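Putative 4-hydroxybenzoyl-CoA thioesterase (PDB 2OIW) probably hydrolyses acyl-CoA thioesters, as a predicted thioesterase of the hot-dog fold. Local coordinates at residues T25-W30 with E90-N95; K40-D45 with V125-H130; V105-N110 with G114-I119. One frame throughout, in Å; residues are numbered along the deposited sequence.

How the interactions relate
All three contacts belong to one hot-dog domain, a curved antiparallel sheet with helices on it. Interaction 1 sets helix 27-34 against strand 85-94. Its centre lies about 22 Å from that of interaction 2 and about 26 Å from that of interaction 3, on the opposite side of the chain's centre from both. Strands 85-94 and 97-110 are sheet neighbours, so interactions 1 and 3 share the sheet. Interactions 2 and 3 touch: CD1 of F42 is 3.7 Å from OD1 of N108. Along the chain, interactions 1 and 2 alternate their segments. The hairpin of interaction 3 leads into helix 121-128 of interaction 2, so these two contacts together build one end of the domain.

Interaction 1: T25-W30 with E90-N95; sequences TTVPVW and EEIHQN
V27 and I92 bring helix 27-34 and strand 85-94 together, with the CA of V27 8.1 Å from the CA of I92. No hydrogen bond spans the gap, which is closed by apolar side chains. I92 points toward the helix and makes its contact through one methyl group. CG1 of I92 is anti to the carbonyl carbon (chi1 -55°), and the chain then runs on extended, which carries CD1 out to the helix. There CD1 lies 3.9 Å from CG1 of V27 and 3.8 Å from CB of W30. The two helix residues are three positions apart, so the methyl sits between side chains of successive turns. V27 meets I92 at a slant, while W30 crosses it at about a right angle.

The indole is met at its edge and not over a face. CD1 of I92 lies near the ring plane, 4.0 Å from CE3 of W30. One face of the indole takes CG2 of T26, 3.3 Å above the plane and offset toward the rim. I92 also packs on M66 and V72, and V27 on A100, V60 and Y62. P28 of the same helix packs on M58 of the second subunit.

E91 and H93 have side chains that do not reach the helix. NE2 of H93 gives E91 OE1 a hydrogen bond of 2.8 Å, nearly straight at 172°. The oxygen lies in the imidazole plane and is approached on its anti side. The ring of H93 also meets that of Y75 edge-to-face.

The helix contact itself is wholly apolar and buried. It depends on shape and on exclusion of water, not on directed bonds, as expected where the helix of a hot-dog fold lies against its sheet.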
loop_
_atom_site.group_PDB
_atom_site.type_symbol
_atom_site.label_atom_id
_atom_site.label_comp_id
_atom_site.label_asym_id
_atom_site.label_seq_id
_atom_site.Cartn_x
_atom_site.Cartn_y
_atom_site.Cartn_z
ATOM N N THR A 25 -3.306 -7.247 4.975
ATOM C CA THR A 25 -3.718 -6.558 3.752
ATOM C C THR A 25 -2.740 -6.790 2.605
ATOM O O THR A 25 -3.064 -6.503 1.449
ATOM C CB THR A 25 -3.933 -5.070 3.966
ATOM O OG1 THR A 25 -2.674 -4.440 4.264
ATOM C CG2 THR A 25 -4.945 -4.851 5.143
ATOM N N THR A 26 -1.563 -7.322 2.947
ATOM C CA THR A 26 -0.535 -7.673 1.969
ATOM C C THR A 26 -0.909 -8.910 1.183
ATOM O O THR A 26 -0.585 -9.007 0.017
ATOM C CB THR A 26 0.857 -7.828 2.654
ATOM O OG1 THR A 26 1.276 -6.537 3.104
ATOM C CG2 THR A 26 1.919 -8.339 1.688
ATOM N N VAL A 27 -1.589 -9.853 1.816
ATOM C CA VAL A 27 -1.939 -11.095 1.152
ATOM C C VAL A 27 -2.789 -10.904 -0.146
ATOM O O VAL A 27 -2.483 -11.486 -1.191
ATOM C CB VAL A 27 -2.569 -12.107 2.171
ATOM C CG1 VAL A 27 -3.157 -13.325 1.461
ATOM C CG2 VAL A 27 -1.497 -12.554 3.187
ATOM N N PRO A 28 -3.897 -10.134 -0.074
ATOM C CA PRO A 28 -4.582 -9.890 -1.325
ATOM C C PRO A 28 -3.694 -9.212 -2.373
ATOM O O PRO A 28 -3.964 -9.344 -3.562
ATOM C CB PRO A 28 -5.742 -8.975 -0.908
ATOM C CG PRO A 28 -6.010 -9.346 0.488
ATOM C CD PRO A 28 -4.648 -9.580 1.072
ATOM N N VAL A 29 -2.654 -8.495 -1.937
ATOM C CA VAL A 29 -1.793 -7.779 -2.876
ATOM C C VAL A 29 -0.923 -8.808 -3.612
ATOM O O VAL A 29 -0.750 -8.733 -4.823
ATOM C CB VAL A 29 -0.931 -6.695 -2.184
ATOM C CG1 VAL A 29 0.145 -6.201 -3.090
ATOM C CG2 VAL A 29 -1.789 -5.495 -1.739
ATOM N N TRP A 30 -0.441 -9.794 -2.872
ATOM C CA TRP A 30 0.356 -10.884 -3.443
ATOM C C TRP A 30 -0.489 -11.860 -4.296
ATOM O O TRP A 30 -0.045 -12.360 -5.361
ATOM C CB TRP A 30 1.002 -11.614 -2.257
ATOM C CG TRP A 30 2.119 -10.831 -1.608
ATOM C CD1 TRP A 30 2.697 -9.669 -2.053
ATOM C CD2 TRP A 30 2.852 -11.230 -0.454
ATOM N NE1 TRP A 30 3.716 -9.295 -1.195
ATOM C CE2 TRP A 30 3.829 -10.247 -0.214
ATOM C CE3 TRP A 30 2.740 -12.310 0.438
ATOM C CZ2 TRP A 30 4.701 -10.324 0.868
ATOM C CZ3 TRP A 30 3.618 -12.398 1.480
ATOM C CH2 TRP A 30 4.587 -11.417 1.686
ATOM N N GLU A 90 -6.102 -20.143 -4.884
ATOM C CA GLU A 90 -4.734 -19.619 -4.753
ATOM C C GLU A 90 -4.165 -19.874 -3.365
ATOM O O GLU A 90 -4.917 -19.936 -2.364
ATOM C CB GLU A 90 -4.694 -18.112 -5.116
ATOM C CG GLU A 90 -5.842 -17.313 -4.465
ATOM C CD GLU A 90 -6.346 -16.122 -5.278
ATOM O OE1 GLU A 90 -5.682 -15.708 -6.275
ATOM O OE2 GLU A 90 -7.428 -15.585 -4.892
ATOM N N GLU A 91 -2.843 -20.029 -3.296
ATOM C CA GLU A 91 -2.173 -20.291 -2.028
ATOM C C GLU A 91 -0.870 -19.509 -1.972
ATOM O O GLU A 91 -0.243 -19.281 -2.998
ATOM C CB GLU A 91 -1.851 -21.786 -1.883
ATOM C CG GLU A 91 -3.028 -22.671 -1.638
ATOM C CD GLU A 91 -2.640 -24.111 -1.405
ATOM O OE1 GLU A 91 -1.428 -24.436 -1.520
ATOM O OE2 GLU A 91 -3.555 -24.928 -1.134
ATOM N N ILE A 92 -0.478 -19.089 -0.776
ATOM C CA ILE A 92 0.860 -18.523 -0.581
ATOM C C ILE A 92 1.643 -19.397 0.382
ATOM O O ILE A 92 1.139 -19.755 1.448
ATOM C CB ILE A 92 0.816 -17.059 -0.081
ATOM C CG1 ILE A 92 -0.013 -16.196 -1.028
ATOM C CG2 ILE A 92 2.207 -16.491 -0.000
ATOM C CD1 ILE A 92 -0.205 -14.804 -0.527
ATOM N N HIS A 93 2.862 -19.767 -0.032
ATOM C CA HIS A 93 3.764 -20.588 0.748
ATOM C C HIS A 93 5.017 -19.779 1.138
ATOM O O HIS A 93 5.439 -18.850 0.430
ATOM C CB HIS A 93 4.222 -21.831 -0.038
ATOM C CG HIS A 93 3.120 -22.776 -0.418
ATOM N ND1 HIS A 93 3.331 -24.126 -0.583
ATOM C CD2 HIS A 93 1.805 -22.569 -0.688
ATOM C CE1 HIS A 93 2.198 -24.716 -0.929
ATOM N NE2 HIS A 93 1.255 -23.791 -1.002
ATOM N N GLN A 94 5.607 -20.150 2.266
ATOM C CA GLN A 94 6.903 -19.613 2.693
ATOM C C GLN A 94 7.618 -20.750 3.408
ATOM O O GLN A 94 6.988 -21.496 4.162
ATOM C CB GLN A 94 6.751 -18.397 3.606
ATOM C CG GLN A 94 8.095 -17.728 4.015
ATOM C CD GLN A 94 7.910 -16.395 4.750
ATOM O OE1 GLN A 94 7.338 -16.341 5.841
ATOM N NE2 GLN A 94 8.408 -15.310 4.151
ATOM N N ASN A 95 8.915 -20.915 3.147
ATOM C CA ASN A 95 9.667 -22.000 3.793
ATOM C C ASN A 95 9.023 -23.368 3.561
ATOM O O ASN A 95 9.042 -24.232 4.434
ATOM C CB ASN A 95 9.795 -21.729 5.301
ATOM C CG ASN A 95 10.944 -22.510 5.936
ATOM O OD1 ASN A 95 12.022 -22.665 5.329
ATOM N ND2 ASN A 95 10.713 -23.036 7.144
#

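Interaction 2: K40-D45 with V125-H130; sequences KLFTPD and VKLREH
L41 meets K126 and L127 where the end of helix 36-42 comes up to helix 121-128. The side chain of L41 starts with CB pointing toward the second helix. CG is anti to the carbonyl carbon (chi1 -66°), and the fork beyond it spreads two methyls over neighbouring residues. CD1 meets CD2 of L127 at 4.0 Å; the two leucine side chains run antiparallel, side by side. CD2 turns to K126 and lies 3.6 Å from its CD and 4.1 Å from its CB. The lysine therefore offers its aliphatic part to L41. Its chain then bends, taking the ammonium group off the contact.

F42 adds a looser approach. Its CZ is 4.3 Å from CD1 of L127, which comes obliquely to the ring. Both F42 and L127 also pack on L86 of strand 85-94 and on I119, so the helix pair rests on the sheet below. Nearer the surface, NZ of K40 bonds to the carbonyl O of P44 across the helix end. This is apolar helix-to-helix packing, here joining the C-terminal helix of a hot-dog domain to a helix from the N-terminal half of the chain.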
loop_
_atom_site.group_PDB
_atom_site.type_symbol
_atom_site.label_atom_id
_atom_site.label_comp_id
_atom_site.label_asym_id
_atom_site.label_seq_id
_atom_site.Cartn_x
_atom_site.Cartn_y
_atom_site.Cartn_z
ATOM N N LYS A 40 -3.296 -11.450 -18.268
ATOM C CA LYS A 40 -2.638 -11.345 -19.562
ATOM C C LYS A 40 -3.411 -12.106 -20.652
ATOM O O LYS A 40 -3.356 -11.723 -21.823
ATOM C CB LYS A 40 -1.178 -11.804 -19.470
ATOM C CG LYS A 40 -0.286 -11.215 -20.536
ATOM C CD LYS A 40 1.122 -11.813 -20.495
ATOM C CE LYS A 40 2.019 -11.203 -21.567
ATOM N NZ LYS A 40 1.391 -11.238 -22.960
ATOM N N LEU A 41 -4.157 -13.148 -20.272
ATOM C CA LEU A 41 -4.965 -13.897 -21.252
ATOM C C LEU A 41 -6.159 -13.093 -21.803
ATOM O O LEU A 41 -6.518 -13.212 -22.992
ATOM C CB LEU A 41 -5.434 -15.222 -20.673
ATOM C CG LEU A 41 -4.319 -16.236 -20.386
ATOM C CD1 LEU A 41 -4.861 -17.378 -19.561
ATOM C CD2 LEU A 41 -3.677 -16.777 -21.677
ATOM N N PHE A 42 -6.731 -12.262 -20.935
ATOM C CA PHE A 42 -7.838 -11.349 -21.251
ATOM C C PHE A 42 -7.419 -10.029 -21.888
ATOM O O PHE A 42 -8.171 -9.467 -22.678
ATOM C CB PHE A 42 -8.655 -11.067 -19.987
ATOM C CG PHE A 42 -9.441 -12.242 -19.545
ATOM C CD1 PHE A 42 -10.697 -12.501 -20.090
ATOM C CD2 PHE A 42 -8.903 -13.159 -18.644
ATOM C CE1 PHE A 42 -11.418 -13.628 -19.700
ATOM C CE2 PHE A 42 -9.620 -14.274 -18.257
ATOM C CZ PHE A 42 -10.879 -14.507 -18.796
ATOM N N THR A 43 -6.238 -9.533 -21.516
ATOM C CA THR A 43 -5.688 -8.304 -22.056
ATOM C C THR A 43 -4.208 -8.556 -22.309
ATOM O O THR A 43 -3.362 -8.239 -21.446
ATOM C CB THR A 43 -5.873 -7.149 -21.050
ATOM O OG1 THR A 43 -7.240 -7.122 -20.611
ATOM C CG2 THR A 43 -5.519 -5.820 -21.678
ATOM N N PRO A 44 -3.881 -9.159 -23.468
ATOM C CA PRO A 44 -2.505 -9.450 -23.885
ATOM C C PRO A 44 -1.455 -8.347 -23.737
ATOM O O PRO A 44 -0.368 -8.638 -23.279
ATOM C CB PRO A 44 -2.679 -9.847 -25.346
ATOM C CG PRO A 44 -4.008 -10.576 -25.301
ATOM C CD PRO A 44 -4.851 -9.701 -24.446
ATOM N N ASP A 45 -1.769 -7.107 -24.104
ATOM C CA ASP A 45 -0.829 -5.984 -23.935
ATOM C C ASP A 45 -0.886 -5.334 -22.551
ATOM O O ASP A 45 -0.169 -4.383 -22.286
ATOM C CB ASP A 45 -1.050 -4.923 -25.021
ATOM C CG ASP A 45 -2.422 -4.244 -24.923
ATOM O OD1 ASP A 45 -3.299 -4.664 -24.109
ATOM O OD2 ASP A 45 -2.634 -3.283 -25.693
ATOM N N VAL A 125 -9.955 -22.565 -23.581
ATOM C CA VAL A 125 -8.942 -23.577 -23.864
ATOM C C VAL A 125 -7.668 -23.328 -23.056
ATOM O O VAL A 125 -7.143 -24.247 -22.408
ATOM C CB VAL A 125 -8.586 -23.612 -25.354
ATOM C CG1 VAL A 125 -7.719 -24.841 -25.661
ATOM C CG2 VAL A 125 -9.847 -23.606 -26.196
ATOM N N LYS A 126 -7.182 -22.089 -23.096
ATOM C CA LYS A 126 -5.979 -21.696 -22.337
ATOM C C LYS A 126 -6.141 -21.879 -20.820
ATOM O O LYS A 126 -5.246 -22.408 -20.140
ATOM C CB LYS A 126 -5.597 -20.247 -22.668
ATOM C CG LYS A 126 -5.367 -20.030 -24.166
ATOM C CD LYS A 126 -4.607 -18.765 -24.468
ATOM C CE LYS A 126 -3.744 -18.988 -25.702
ATOM N NZ LYS A 126 -2.773 -20.129 -25.506
ATOM N N LEU A 127 -7.300 -21.466 -20.311
ATOM C CA LEU A 127 -7.632 -21.595 -18.893
ATOM C C LEU A 127 -7.757 -23.047 -18.428
ATOM O O LEU A 127 -7.323 -23.374 -17.328
ATOM C CB LEU A 127 -8.926 -20.835 -18.592
ATOM C CG LEU A 127 -8.935 -19.310 -18.729
ATOM C CD1 LEU A 127 -10.371 -18.775 -18.756
ATOM C CD2 LEU A 127 -8.116 -18.656 -17.618
ATOM N N ARG A 128 -8.339 -23.909 -19.275
ATOM C CA ARG A 128 -8.553 -25.332 -18.943
ATOM C C ARG A 128 -7.241 -26.039 -18.588
ATOM O O ARG A 128 -7.224 -27.038 -17.865
ATOM C CB ARG A 128 -9.218 -26.095 -20.106
ATOM C CG ARG A 128 -10.745 -25.995 -20.236
ATOM C CD ARG A 128 -11.204 -26.512 -21.627
ATOM N NE ARG A 128 -12.452 -25.863 -22.045
ATOM C CZ ARG A 128 -12.891 -25.756 -23.296
ATOM N NH1 ARG A 128 -12.193 -26.257 -24.314
ATOM N NH2 ARG A 128 -14.043 -25.138 -23.530
ATOM N N GLU A 129 -6.139 -25.522 -19.115
ATOM C CA GLU A 129 -4.852 -26.140 -18.876
ATOM C C GLU A 129 -4.154 -25.522 -17.671
ATOM O O GLU A 129 -2.978 -25.782 -17.439
ATOM C CB GLU A 129 -3.980 -26.108 -20.149
ATOM C CG GLU A 129 -3.751 -27.490 -20.850
ATOM C CD GLU A 129 -5.012 -28.348 -21.030
ATOM O OE1 GLU A 129 -6.021 -27.862 -21.608
ATOM O OE2 GLU A 129 -4.988 -29.532 -20.607
ATOM N N HIS A 130 -4.880 -24.706 -16.907
ATOM C CA HIS A 130 -4.391 -24.237 -15.605
ATOM C C HIS A 130 -5.415 -24.496 -14.493
ATOM O O HIS A 130 -5.512 -23.739 -13.537
ATOM C CB HIS A 130 -3.972 -22.762 -15.653
ATOM C CG HIS A 130 -2.917 -22.462 -16.674
ATOM N ND1 HIS A 130 -1.617 -22.894 -16.550
ATOM C CD2 HIS A 130 -2.974 -21.776 -17.839
ATOM C CE1 HIS A 130 -0.916 -22.490 -17.595
ATOM N NE2 HIS A 130 -1.717 -21.809 -18.393
#

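Interaction 3: V105-N110 with G114-I119; sequences VYVNFN and GRPEPI
F109 and P116 form an antiparallel non-hydrogen-bonded pair with CA atoms 4.2 Å apart, and N110 pairs with R115 as the hydrogen-bonded pair beside it. These pairs belong to a beta hairpin of strands 97-110 and 115-116. G114 and R115 both face N110, which makes a G1 beta bulge; G114 has the positive phi common at this position. End to end, residues 107-110 and 114-119 run 121° apart. Beyond the short ladder, E117 N still bonds to N108 O at 2.7 Å.

The side chain of E117 lies across two asparagines. Its CG is anti to the backbone N (chi1 -173°), and the extended chain beyond brings the carboxylate between N108 and N110. ND2 of N108 gives OE1 of E117 a bond of 2.8 Å, in the amide plane and onto the anti lone pair. The same ND2 also bonds to the carbonyl O of E117, from above the carbonyl plane. OE2 of E117 accepts a hydrogen bond from ND2 of N110 at 3.0 Å, and the donor comes from above the carboxylate plane. With an alanine here, ND2 of N110 would probably lose its carboxylate mate, and ND2 of N108 would be left with only the backbone carbonyl of its two acceptors here. N110 is also tied into the turn through OD1, which bonds to T113 N.

On the face that carries F109 and P116, the phenyl ring packs on backbone and proline ring. C of R115 lies 3.5 Å above one face of the F109 ring, offset toward the rim. CE1 of F109 also touches CD of P116 at 3.7 Å. F111 meets the F109 ring edge-to-face.

A water links the two segments on the carboxylate side: it donates to OD1 of N108 at 3.1 Å and, more weakly, to OE1 of E117 at 2.9 Å.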
loop_
_atom_site.group_PDB
_atom_site.type_symbol
_atom_site.label_atom_id
_atom_site.label_comp_id
_atom_site.label_asym_id
_atom_site.label_seq_id
_atom_site.Cartn_x
_atom_site.Cartn_y
_atom_site.Cartn_z
ATOM N N VAL A 105 -13.375 -14.600 -7.205
ATOM C CA VAL A 105 -14.251 -14.732 -8.375
ATOM C C VAL A 105 -14.132 -13.411 -9.136
ATOM O O VAL A 105 -14.261 -12.330 -8.549
ATOM C CB VAL A 105 -15.724 -14.992 -7.950
ATOM C CG1 VAL A 105 -16.642 -15.220 -9.177
ATOM C CG2 VAL A 105 -15.825 -16.169 -6.942
ATOM N N TYR A 106 -13.849 -13.519 -10.421
ATOM C CA TYR A 106 -13.695 -12.382 -11.317
ATOM C C TYR A 106 -14.740 -12.497 -12.413
ATOM O O TYR A 106 -15.134 -13.595 -12.767
ATOM C CB TYR A 106 -12.314 -12.440 -11.942
ATOM C CG TYR A 106 -11.229 -11.730 -11.157
ATOM C CD1 TYR A 106 -10.570 -12.364 -10.119
ATOM C CD2 TYR A 106 -10.855 -10.413 -11.474
ATOM C CE1 TYR A 106 -9.574 -11.692 -9.384
ATOM C CE2 TYR A 106 -9.848 -9.749 -10.749
ATOM C CZ TYR A 106 -9.210 -10.395 -9.714
ATOM O OH TYR A 106 -8.251 -9.714 -8.981
ATOM N N VAL A 107 -15.202 -11.365 -12.930
ATOM C CA VAL A 107 -16.058 -11.373 -14.100
ATOM C C VAL A 107 -15.292 -10.757 -15.267
ATOM O O VAL A 107 -14.575 -9.769 -15.096
ATOM C CB VAL A 107 -17.435 -10.674 -13.846
ATOM C CG1 VAL A 107 -17.270 -9.193 -13.503
ATOM C CG2 VAL A 107 -18.363 -10.850 -15.044
ATOM N N ASN A 108 -15.403 -11.385 -16.433
ATOM C CA ASN A 108 -14.892 -10.818 -17.700
ATOM C C ASN A 108 -15.883 -9.747 -18.151
ATOM O O ASN A 108 -16.958 -10.065 -18.679
ATOM C CB ASN A 108 -14.762 -11.920 -18.770
ATOM C CG ASN A 108 -14.490 -11.359 -20.179
ATOM O OD1 ASN A 108 -13.700 -10.420 -20.369
ATOM N ND2 ASN A 108 -15.133 -11.950 -21.167
ATOM N N PHE A 109 -15.541 -8.484 -17.917
ATOM C CA PHE A 109 -16.418 -7.389 -18.256
ATOM C C PHE A 109 -15.949 -6.681 -19.533
ATOM O O PHE A 109 -14.831 -6.167 -19.610
ATOM C CB PHE A 109 -16.588 -6.406 -17.088
ATOM C CG PHE A 109 -17.773 -5.518 -17.246
ATOM C CD1 PHE A 109 -19.025 -5.938 -16.824
ATOM C CD2 PHE A 109 -17.651 -4.277 -17.869
ATOM C CE1 PHE A 109 -20.166 -5.132 -17.021
ATOM C CE2 PHE A 109 -18.767 -3.453 -18.068
ATOM C CZ PHE A 109 -20.030 -3.882 -17.633
ATOM N N ASN A 110 -16.828 -6.665 -20.531
ATOM C CA ASN A 110 -16.604 -5.908 -21.763
ATOM C C ASN A 110 -17.097 -4.476 -21.586
ATOM O O ASN A 110 -18.306 -4.198 -21.623
ATOM C CB ASN A 110 -17.271 -6.599 -22.960
ATOM C CG ASN A 110 -16.744 -6.100 -24.319
ATOM O OD1 ASN A 110 -16.610 -4.895 -24.564
ATOM N ND2 ASN A 110 -16.478 -7.039 -25.215
ATOM N N GLY A 114 -20.359 -2.735 -22.627
ATOM C CA GLY A 114 -20.985 -2.471 -21.344
ATOM C C GLY A 114 -21.769 -3.635 -20.746
ATOM O O GLY A 114 -22.831 -3.421 -20.163
ATOM N N ARG A 115 -21.254 -4.858 -20.881
ATOM C CA ARG A 115 -21.866 -6.033 -20.229
ATOM C C ARG A 115 -20.810 -7.116 -19.924
ATOM O O ARG A 115 -19.752 -7.121 -20.550
ATOM C CB ARG A 115 -23.045 -6.601 -21.054
ATOM C CG ARG A 115 -22.667 -7.086 -22.467
ATOM C CD ARG A 115 -23.864 -7.559 -23.261
ATOM N NE ARG A 115 -23.494 -7.825 -24.653
ATOM C CZ ARG A 115 -23.721 -6.991 -25.675
ATOM N NH1 ARG A 115 -24.347 -5.838 -25.468
ATOM N NH2 ARG A 115 -23.332 -7.313 -26.914
ATOM N N PRO A 116 -21.091 -8.017 -18.960
ATOM C CA PRO A 116 -20.216 -9.161 -18.748
ATOM C C PRO A 116 -20.223 -10.018 -19.996
ATOM O O PRO A 116 -21.237 -10.110 -20.661
ATOM C CB PRO A 116 -20.882 -9.896 -17.595
ATOM C CG PRO A 116 -21.678 -8.849 -16.887
ATOM C CD PRO A 116 -22.220 -8.027 -18.001
ATOM N N GLU A 117 -19.084 -10.606 -20.328
ATOM C CA GLU A 117 -18.874 -11.224 -21.628
ATOM C C GLU A 117 -18.581 -12.698 -21.416
ATOM O O GLU A 117 -17.667 -13.046 -20.684
ATOM C CB GLU A 117 -17.711 -10.524 -22.376
ATOM C CG GLU A 117 -17.458 -10.965 -23.854
ATOM C CD GLU A 117 -16.060 -10.589 -24.390
ATOM O OE1 GLU A 117 -15.044 -10.874 -23.724
ATOM O OE2 GLU A 117 -15.963 -10.012 -25.497
ATOM N N PRO A 118 -19.408 -13.570 -21.991
ATOM C CA PRO A 118 -18.971 -14.954 -22.078
ATOM C C PRO A 118 -17.515 -15.042 -22.532
ATOM O O PRO A 118 -17.150 -14.546 -23.620
ATOM C CB PRO A 118 -19.928 -15.555 -23.114
ATOM C CG PRO A 118 -21.215 -14.815 -22.865
ATOM C CD PRO A 118 -20.780 -13.390 -22.515
ATOM N N ILE A 119 -16.696 -15.636 -21.669
ATOM C CA ILE A 119 -15.285 -15.817 -21.932
ATOM C C ILE A 119 -15.106 -16.417 -23.328
ATOM O O ILE A 119 -15.667 -17.460 -23.619
ATOM C CB ILE A 119 -14.669 -16.736 -20.876
ATOM C CG1 ILE A 119 -14.886 -16.137 -19.479
ATOM C CG2 ILE A 119 -13.209 -17.014 -21.196
ATOM C CD1 ILE A 119 -14.395 -17.007 -18.338
HETATM O O HOH W 1 -14.586 -8.342 -22.425
#